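Local coordinates for protein cellulase (Bacteroides salanitronis, PDB 6WQY) that probably hydrolyses internal beta-1,4-glucosidic bonds of cellulose and related plant polysaccharides, through the broad-specificity family 5 glycoside hydrolase domain held in this chain, at residues 166-171 / 245-250; 29-34 / 112-117; 205-210 / 217-222. All blocks are in the same frame, centred on the assembly; numbering follows the deposited sequence.

All three interactions belong to the eight-stranded TIM barrel of the family 5 catalytic domain, and all are buried, but at different layers. Interaction 1 is inside the barrel, where side chains of strands 167-170 and 246-251 meet with no hydrogen bond between them. Interaction 3 lies outside the strand ring: helix 191-209 meets the run into strand 219-222, which sits between the two strands of interaction 1, and a guanidinium group dominates. Interaction 2 brings helix 24-31 against the start of strand 114-118 through one weak amide bond. Strands 114-118 and 167-170 are neighbours, so interactions 1 and 2 touch; interactions 2 and 3 are about 17 Å apart between centres.

Interaction 1. Residues 166-171 / 245-250; sequences FLVFEA and RLMVAV
M247 and V168 reach toward each other inside the closed parallel barrel of a TIM-barrel fold, from strands 246-251 and 167-170. These are not adjacent: strand 219-222 runs between them and takes the backbone hydrogen bonds on both sides, so what passes directly from one to the other is side-chain packing alone. From CB outward, M247 approaches the valine in steps. Its CB points into the barrel but is still 6.5 Å from V168 CG1. CG is anti to the carbonyl carbon (chi1 -47°) and closes the gap only slightly. SD comes next, 5.6 Å from V168 CG1; its neighbour is L31, whose CD1 lies 3.9 Å from M247 SD. The chain then bends at chi3 (-66°), and that last turn swings the methyl onto the valine: M247 CE meets V168 CG1 at 3.9 Å, tip to tip, with V168 CG2 farther from it at 4.4 Å. Y306 on strand 305-310 also packs on the methionine.

Two residues further along each strand the contact is looser. E170 is extended through chi2 and brings OE1 within 4.4 Å of A249 CB, a mere touch. The carboxylate is buried, and its polar partners lie elsewhere: Y306 OH bonds E170 OE1, while R76 NH2 forms a salt bridge to E170 OE2, which also accepts from N118 ND2.

Interaction 2. Residues 29-34 / 112-117; sequences VSLGLG and GLNAII
S30 and N114 make the polar contact here. The backbone oxygen of S30, near the end of helix 24-31, takes a weak hydrogen bond from N114 ND2: the distance from S30 O to N114 ND2 is 3.0 Å, but the angle at the hydrogen is only 128°. The hydroxyl of S30 is engaged in its own helix and the preceding loop, through I27 O and S20 N. N114 has CG anti to its carbonyl carbon (chi1 -57°), which carries the amide across to the helix; there ND2 also bonds S74 OG, and OD1 accepts from Q17 NE2, so both ends of the buried amide are held and its rotation is fixed.

L31 follows. Its CA lies 4.0 Å from N114 ND2, and its CD2 is 4.2 Å from the same nitrogen, a van der Waals approach from off the amide plane, at its ND2 end. L31 O is bonded by S74 OG. L31 is the last helical residue; G32, with a phi of +58°, breaks out of the helix, and its N makes a weak bond back to V29 O at 3.3 Å.

That turn delivers the chain into the first strand of the TIM barrel, 34-37, with strand 74-77 separating it from 114-118. L33 pairs with T73 through its backbone and packs its side chain on helix 371-383, at M378 and I382 among others. G34 is already in the sheet: its backbone bonds go to P342 and Y344 of strand 342-346, where the eighth strand closes the barrel against the first.

Interaction 3. Residues 205-210 / 217-222; sequences DAVRAT and RYLGVP
R217 O is gripped end-on by both terminal nitrogens of R208. R208 NH1 to R217 O is 2.8 Å with an angle of 156° at the hydrogen, and the donor sits on a lone pair in the carbonyl plane; R208 NH2 reaches R217 O at 3.1 Å, coming nearly along the C=O axis. The oxygen lies close to the guanidinium plane, so both bonds are made at the group's edge. This is the closing half of a beta-alpha-beta crossover of the TIM barrel: strand 167-170 leads through helix 191-209 into strand 219-222, and the arginine near the helix end ties down the residues just before the new strand.

R208 gets there by a bend at chi2 (-53°), after which the chain runs extended to the guanidinium. L219 comes from the opposite direction and puts a methyl over one face, its CD1 3.6 Å from R208 CZ and nearly central above the plane. The edge bonds and this apolar cover fix the rotation of the group. Outside the pair, D240 OD2 forms a salt bridge with R208 NH2, and N214 O accepts from R208 NH1. A leucine in place of R208 has neither NH1 nor NH2, which would probably leave R217 O without the grip of these two bonds and D240 without its positive mate.

Beside the arginine, V207 slides past L219, and V207 CG1 rests 4.1 Å from L219 CD2. T210 turns back along the chain, its OG1 donating to V207 O at 2.8 Å.

Interaction 1. Residues 166-171 / 245-250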
loop_
_atom_site.group_PDB
_atom_site.type_symbol
_atom_site.label_atom_id
_atom_site.label_comp_id
_atom_site.label_asym_id
_atom_site.label_seq_id
_atom_site.Cartn_x
_atom_site.Cartn_y
_atom_site.Cartn_z
ATOM N N PHE A 166 -5.755 7.704 -13.167
ATOM C CA PHE A 166 -4.604 7.937 -12.298
ATOM C C PHE A 166 -4.921 7.522 -10.867
ATOM O O PHE A 166 -4.000 7.226 -10.095
ATOM C CB PHE A 166 -4.136 9.404 -12.327
ATOM C CG PHE A 166 -4.911 10.328 -11.423
ATOM C CD1 PHE A 166 -6.096 10.908 -11.837
ATOM C CD2 PHE A 166 -4.454 10.608 -10.140
ATOM C CE1 PHE A 166 -6.817 11.734 -11.005
ATOM C CE2 PHE A 166 -5.178 11.426 -9.304
ATOM C CZ PHE A 166 -6.367 11.996 -9.739
ATOM N N LEU A 167 -6.206 7.545 -10.484
ATOM C CA LEU A 167 -6.629 7.336 -9.105
ATOM C C LEU A 167 -7.147 5.918 -8.931
ATOM O O LEU A 167 -8.070 5.481 -9.636
ATOM C CB LEU A 167 -7.696 8.354 -8.727
ATOM C CG LEU A 167 -8.243 8.226 -7.303
ATOM C CD1 LEU A 167 -7.167 8.402 -6.235
ATOM C CD2 LEU A 167 -9.359 9.263 -7.106
ATOM N N VAL A 168 -6.541 5.224 -7.967
ATOM C CA VAL A 168 -6.858 3.853 -7.576
ATOM C C VAL A 168 -7.474 3.875 -6.183
ATOM O O VAL A 168 -7.030 4.634 -5.316
ATOM C CB VAL A 168 -5.550 3.034 -7.544
ATOM C CG1 VAL A 168 -5.757 1.629 -6.985
ATOM C CG2 VAL A 168 -4.902 2.978 -8.913
ATOM N N PHE A 169 -8.483 3.027 -5.959
ATOM C CA PHE A 169 -9.013 2.798 -4.615
ATOM C C PHE A 169 -8.524 1.431 -4.126
ATOM O O PHE A 169 -8.679 0.439 -4.848
ATOM C CB PHE A 169 -10.550 2.765 -4.604
ATOM C CG PHE A 169 -11.237 4.008 -5.136
ATOM C CD1 PHE A 169 -10.650 5.264 -5.142
ATOM C CD2 PHE A 169 -12.528 3.874 -5.622
ATOM C CE1 PHE A 169 -11.342 6.363 -5.635
ATOM C CE2 PHE A 169 -13.219 4.964 -6.115
ATOM C CZ PHE A 169 -12.632 6.212 -6.119
ATOM N N GLU A 170 -7.989 1.378 -2.901
ATOM C CA GLU A 170 -7.547 0.147 -2.242
ATOM C C GLU A 170 -8.476 -0.105 -1.056
ATOM O O GLU A 170 -8.618 0.752 -0.188
ATOM C CB GLU A 170 -6.101 0.321 -1.784
ATOM C CG GLU A 170 -5.558 -0.804 -0.936
ATOM C CD GLU A 170 -4.194 -0.456 -0.380
ATOM O OE1 GLU A 170 -3.200 -0.443 -1.177
ATOM O OE2 GLU A 170 -4.098 -0.161 0.828
ATOM N N ALA A 171 -9.101 -1.284 -1.018
ATOM C CA ALA A 171 -10.256 -1.522 -0.155
ATOM C C ALA A 171 -9.963 -1.242 1.308
ATOM O O ALA A 171 -10.806 -0.678 2.019
ATOM C CB ALA A 171 -10.664 -2.983 -0.296
ATOM N N ARG A 245 -9.257 -5.126 -13.844
ATOM C CA ARG A 245 -9.238 -3.884 -13.086
ATOM C C ARG A 245 -9.144 -4.126 -11.588
ATOM O O ARG A 245 -9.372 -3.188 -10.812
ATOM C CB ARG A 245 -10.442 -2.997 -13.409
ATOM C CG ARG A 245 -10.453 -2.447 -14.834
ATOM C CD ARG A 245 -9.339 -1.449 -15.067
ATOM N NE ARG A 245 -9.328 -0.943 -16.433
ATOM C CZ ARG A 245 -8.731 -1.555 -17.451
ATOM N NH1 ARG A 245 -8.088 -2.710 -17.267
ATOM N NH2 ARG A 245 -8.771 -1.021 -18.663
ATOM N N LEU A 246 -8.803 -5.339 -11.160
ATOM C CA LEU A 246 -8.567 -5.652 -9.760
ATOM C C LEU A 246 -7.129 -6.111 -9.593
ATOM O O LEU A 246 -6.672 -7.018 -10.298
ATOM C CB LEU A 246 -9.502 -6.743 -9.247
ATOM C CG LEU A 246 -10.986 -6.435 -9.339
ATOM C CD1 LEU A 246 -11.778 -7.601 -8.760
ATOM C CD2 LEU A 246 -11.368 -5.131 -8.666
ATOM N N MET A 247 -6.424 -5.494 -8.643
ATOM C CA MET A 247 -5.013 -5.772 -8.393
ATOM C C MET A 247 -4.847 -6.292 -6.972
ATOM O O MET A 247 -5.405 -5.709 -6.034
ATOM C CB MET A 247 -4.156 -4.504 -8.574
ATOM C CG MET A 247 -4.449 -3.718 -9.847
ATOM S SD MET A 247 -3.377 -2.314 -10.117
ATOM C CE MET A 247 -3.851 -1.263 -8.752
ATOM N N VAL A 248 -4.097 -7.375 -6.811
ATOM C CA VAL A 248 -3.847 -7.951 -5.491
ATOM C C VAL A 248 -2.773 -7.138 -4.785
ATOM O O VAL A 248 -1.664 -6.969 -5.300
ATOM C CB VAL A 248 -3.410 -9.413 -5.613
ATOM C CG1 VAL A 248 -3.241 -10.050 -4.245
ATOM C CG2 VAL A 248 -4.407 -10.209 -6.459
ATOM N N ALA A 249 -3.084 -6.658 -3.588
ATOM C CA ALA A 249 -2.156 -5.872 -2.788
ATOM C C ALA A 249 -1.471 -6.754 -1.755
ATOM O O ALA A 249 -2.148 -7.444 -0.997
ATOM C CB ALA A 249 -2.916 -4.759 -2.060
ATOM N N VAL A 250 -0.125 -6.707 -1.706
ATOM C CA VAL A 250 0.651 -7.343 -0.645
ATOM C C VAL A 250 1.634 -6.321 -0.086
ATOM O O VAL A 250 1.959 -5.325 -0.727
ATOM C CB VAL A 250 1.392 -8.612 -1.109
ATOM C CG1 VAL A 250 0.403 -9.685 -1.532
ATOM C CG2 VAL A 250 2.380 -8.309 -2.209
#

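Interaction 2. Residues 29-34 / 112-117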
loop_
_atom_site.group_PDB
_atom_site.type_symbol
_atom_site.label_atom_id
_atom_site.label_comp_id
_atom_site.label_asym_id
_atom_site.label_seq_id
_atom_site.Cartn_x
_atom_site.Cartn_y
_atom_site.Cartn_z
ATOM N N VAL A 29 4.013 -1.489 -15.453
ATOM C CA VAL A 29 4.752 -0.394 -16.078
ATOM C C VAL A 29 4.079 0.935 -15.789
ATOM O O VAL A 29 4.746 1.929 -15.484
ATOM C CB VAL A 29 4.892 -0.629 -17.598
ATOM C CG1 VAL A 29 5.321 0.658 -18.327
ATOM C CG2 VAL A 29 5.880 -1.749 -17.876
ATOM N N SER A 30 2.750 0.985 -15.885
ATOM C CA SER A 30 2.060 2.254 -15.704
ATOM C C SER A 30 2.193 2.763 -14.276
ATOM O O SER A 30 2.136 3.973 -14.048
ATOM C CB SER A 30 0.588 2.138 -16.106
ATOM O OG SER A 30 -0.208 1.504 -15.114
ATOM N N LEU A 31 2.345 1.862 -13.296
ATOM C CA LEU A 31 2.486 2.244 -11.893
ATOM C C LEU A 31 3.927 2.562 -11.505
ATOM O O LEU A 31 4.140 3.277 -10.517
ATOM C CB LEU A 31 1.899 1.160 -10.988
ATOM C CG LEU A 31 0.368 1.169 -10.949
ATOM C CD1 LEU A 31 -0.192 -0.193 -10.593
ATOM C CD2 LEU A 31 -0.145 2.239 -9.996
ATOM N N GLY A 32 4.907 2.053 -12.240
ATOM C CA GLY A 32 6.295 2.466 -12.047
ATOM C C GLY A 32 6.826 2.233 -10.646
ATOM O O GLY A 32 6.721 1.134 -10.085
ATOM N N LEU A 33 7.452 3.276 -10.097
ATOM C CA LEU A 33 8.023 3.256 -8.751
ATOM C C LEU A 33 7.125 4.075 -7.843
ATOM O O LEU A 33 6.801 5.228 -8.161
ATOM C CB LEU A 33 9.433 3.855 -8.749
ATOM C CG LEU A 33 10.111 3.966 -7.385
ATOM C CD1 LEU A 33 10.337 2.593 -6.757
ATOM C CD2 LEU A 33 11.427 4.710 -7.493
ATOM N N GLY A 34 6.721 3.495 -6.715
ATOM C CA GLY A 34 5.802 4.148 -5.811
ATOM C C GLY A 34 6.431 4.612 -4.505
ATOM O O GLY A 34 7.508 4.196 -4.102
ATOM N N GLY A 112 1.271 15.021 -11.859
ATOM C CA GLY A 112 1.401 13.986 -12.863
ATOM C C GLY A 112 1.695 12.618 -12.302
ATOM O O GLY A 112 2.324 11.800 -12.978
ATOM N N LEU A 113 1.262 12.348 -11.080
ATOM C CA LEU A 113 1.468 11.074 -10.414
ATOM C C LEU A 113 0.166 10.288 -10.373
ATOM O O LEU A 113 -0.928 10.862 -10.316
ATOM C CB LEU A 113 1.956 11.319 -8.986
ATOM C CG LEU A 113 3.282 12.068 -8.866
ATOM C CD1 LEU A 113 3.462 12.654 -7.484
ATOM C CD2 LEU A 113 4.437 11.134 -9.202
ATOM N N ASN A 114 0.283 8.960 -10.376
ATOM C CA ASN A 114 -0.849 8.128 -9.999
ATOM C C ASN A 114 -1.010 8.185 -8.480
ATOM O O ASN A 114 -0.067 8.526 -7.763
ATOM C CB ASN A 114 -0.643 6.681 -10.417
ATOM C CG ASN A 114 -0.394 6.528 -11.891
ATOM O OD1 ASN A 114 -1.101 7.087 -12.726
ATOM N ND2 ASN A 114 0.623 5.739 -12.219
ATOM N N ALA A 115 -2.199 7.847 -7.983
ATOM C CA ALA A 115 -2.492 7.922 -6.557
ATOM C C ALA A 115 -3.350 6.750 -6.131
ATOM O O ALA A 115 -4.263 6.354 -6.860
ATOM C CB ALA A 115 -3.224 9.227 -6.226
ATOM N N ILE A 116 -3.087 6.228 -4.932
ATOM C CA ILE A 116 -3.923 5.205 -4.311
ATOM C C ILE A 116 -4.442 5.789 -3.004
ATOM O O ILE A 116 -3.651 6.325 -2.229
ATOM C CB ILE A 116 -3.125 3.924 -4.000
ATOM C CG1 ILE A 116 -2.451 3.355 -5.253
ATOM C CG2 ILE A 116 -4.041 2.883 -3.347
ATOM C CD1 ILE A 116 -1.581 2.142 -4.977
ATOM N N ILE A 117 -5.746 5.666 -2.730
ATOM C CA ILE A 117 -6.295 5.987 -1.409
ATOM C C ILE A 117 -6.944 4.721 -0.853
ATOM O O ILE A 117 -7.382 3.848 -1.605
ATOM C CB ILE A 117 -7.295 7.160 -1.430
ATOM C CG1 ILE A 117 -8.461 6.914 -2.386
ATOM C CG2 ILE A 117 -6.564 8.461 -1.763
ATOM C CD1 ILE A 117 -9.533 7.984 -2.346
#

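Interaction 3. Residues 205-210 / 217-222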
loop_
_atom_site.group_PDB
_atom_site.type_symbol
_atom_site.label_atom_id
_atom_site.label_comp_id
_atom_site.label_asym_id
_atom_site.label_seq_id
_atom_site.Cartn_x
_atom_site.Cartn_y
_atom_site.Cartn_z
ATOM N N ASP A 205 -18.226 -4.176 -5.318
ATOM C CA ASP A 205 -19.606 -3.948 -5.729
ATOM C C ASP A 205 -20.033 -2.515 -5.446
ATOM O O ASP A 205 -20.723 -1.888 -6.259
ATOM C CB ASP A 205 -20.541 -4.924 -5.010
ATOM C CG ASP A 205 -20.350 -6.373 -5.444
ATOM O OD1 ASP A 205 -19.631 -6.637 -6.417
ATOM O OD2 ASP A 205 -20.965 -7.260 -4.797
ATOM N N ALA A 206 -19.665 -1.988 -4.281
ATOM C CA ALA A 206 -20.085 -0.643 -3.914
ATOM C C ALA A 206 -19.461 0.399 -4.832
ATOM O O ALA A 206 -20.130 1.353 -5.237
ATOM C CB ALA A 206 -19.737 -0.357 -2.452
ATOM N N VAL A 207 -18.177 0.242 -5.161
ATOM C CA VAL A 207 -17.523 1.183 -6.066
ATOM C C VAL A 207 -18.164 1.117 -7.446
ATOM O O VAL A 207 -18.508 2.146 -8.041
ATOM C CB VAL A 207 -16.007 0.911 -6.124
ATOM C CG1 VAL A 207 -15.355 1.765 -7.220
ATOM C CG2 VAL A 207 -15.354 1.178 -4.766
ATOM N N ARG A 208 -18.329 -0.096 -7.981
ATOM C CA ARG A 208 -18.860 -0.229 -9.332
ATOM C C ARG A 208 -20.281 0.313 -9.431
ATOM O O ARG A 208 -20.660 0.856 -10.470
ATOM C CB ARG A 208 -18.821 -1.684 -9.802
ATOM C CG ARG A 208 -17.442 -2.307 -9.866
ATOM C CD ARG A 208 -16.445 -1.510 -10.677
ATOM N NE ARG A 208 -15.195 -2.262 -10.820
ATOM C CZ ARG A 208 -13.992 -1.720 -10.956
ATOM N NH1 ARG A 208 -13.839 -0.407 -10.938
ATOM N NH2 ARG A 208 -12.925 -2.493 -11.084
ATOM N N ALA A 209 -21.078 0.182 -8.365
ATOM C CA ALA A 209 -22.466 0.617 -8.407
ATOM C C ALA A 209 -22.591 2.118 -8.594
ATOM O O ALA A 209 -23.642 2.589 -9.045
ATOM C CB ALA A 209 -23.181 0.207 -7.125
ATOM N N THR A 210 -21.548 2.887 -8.278
ATOM C CA THR A 210 -21.623 4.330 -8.470
ATOM C C THR A 210 -21.486 4.731 -9.935
ATOM O O THR A 210 -21.756 5.884 -10.269
ATOM C CB THR A 210 -20.588 5.077 -7.619
ATOM O OG1 THR A 210 -19.261 4.805 -8.090
ATOM C CG2 THR A 210 -20.721 4.723 -6.145
ATOM N N ARG A 217 -12.410 1.895 -13.044
ATOM C CA ARG A 217 -11.248 2.285 -12.253
ATOM C C ARG A 217 -10.486 1.050 -11.780
ATOM O O ARG A 217 -11.078 0.022 -11.463
ATOM C CB ARG A 217 -11.731 3.074 -11.031
ATOM C CG ARG A 217 -10.616 3.708 -10.212
ATOM C CD ARG A 217 -11.126 4.570 -9.070
ATOM N NE ARG A 217 -12.089 5.566 -9.496
ATOM C CZ ARG A 217 -11.799 6.645 -10.215
ATOM N NH1 ARG A 217 -10.549 6.901 -10.573
ATOM N NH2 ARG A 217 -12.775 7.471 -10.583
ATOM N N TYR A 218 -9.147 1.156 -11.716
ATOM C CA TYR A 218 -8.348 0.094 -11.106
ATOM C C TYR A 218 -8.516 0.141 -9.592
ATOM O O TYR A 218 -8.487 1.217 -8.977
ATOM C CB TYR A 218 -6.863 0.233 -11.462
ATOM C CG TYR A 218 -6.554 0.039 -12.931
ATOM C CD1 TYR A 218 -6.777 1.050 -13.837
ATOM C CD2 TYR A 218 -6.050 -1.168 -13.409
ATOM C CE1 TYR A 218 -6.499 0.880 -15.183
ATOM C CE2 TYR A 218 -5.783 -1.350 -14.752
ATOM C CZ TYR A 218 -5.996 -0.322 -15.635
ATOM O OH TYR A 218 -5.738 -0.469 -16.978
ATOM N N LEU A 219 -8.706 -1.033 -8.999
ATOM C CA LEU A 219 -8.910 -1.173 -7.569
ATOM C C LEU A 219 -7.897 -2.157 -7.000
ATOM O O LEU A 219 -7.521 -3.134 -7.664
ATOM C CB LEU A 219 -10.314 -1.691 -7.254
ATOM C CG LEU A 219 -11.467 -0.976 -7.958
ATOM C CD1 LEU A 219 -12.788 -1.645 -7.597
ATOM C CD2 LEU A 219 -11.511 0.504 -7.631
ATOM N N GLY A 220 -7.472 -1.908 -5.758
ATOM C CA GLY A 220 -6.601 -2.820 -5.029
ATOM C C GLY A 220 -7.381 -3.560 -3.953
ATOM O O GLY A 220 -8.204 -2.966 -3.261
ATOM N N VAL A 221 -7.099 -4.852 -3.819
ATOM C CA VAL A 221 -7.750 -5.715 -2.835
ATOM C C VAL A 221 -6.694 -6.572 -2.151
ATOM O O VAL A 221 -5.901 -7.230 -2.838
ATOM C CB VAL A 221 -8.868 -6.564 -3.473
ATOM C CG1 VAL A 221 -10.106 -5.707 -3.701
ATOM C CG2 VAL A 221 -8.413 -7.203 -4.782
ATOM N N PRO A 222 -6.653 -6.598 -0.808
ATOM C CA PRO A 222 -5.589 -7.333 -0.126
ATOM C C PRO A 222 -5.977 -8.736 0.307
ATOM O O PRO A 222 -7.152 -9.084 0.456
ATOM C CB PRO A 222 -5.324 -6.463 1.112
ATOM C CG PRO A 222 -6.705 -5.953 1.469
ATOM C CD PRO A 222 -7.353 -5.675 0.109
#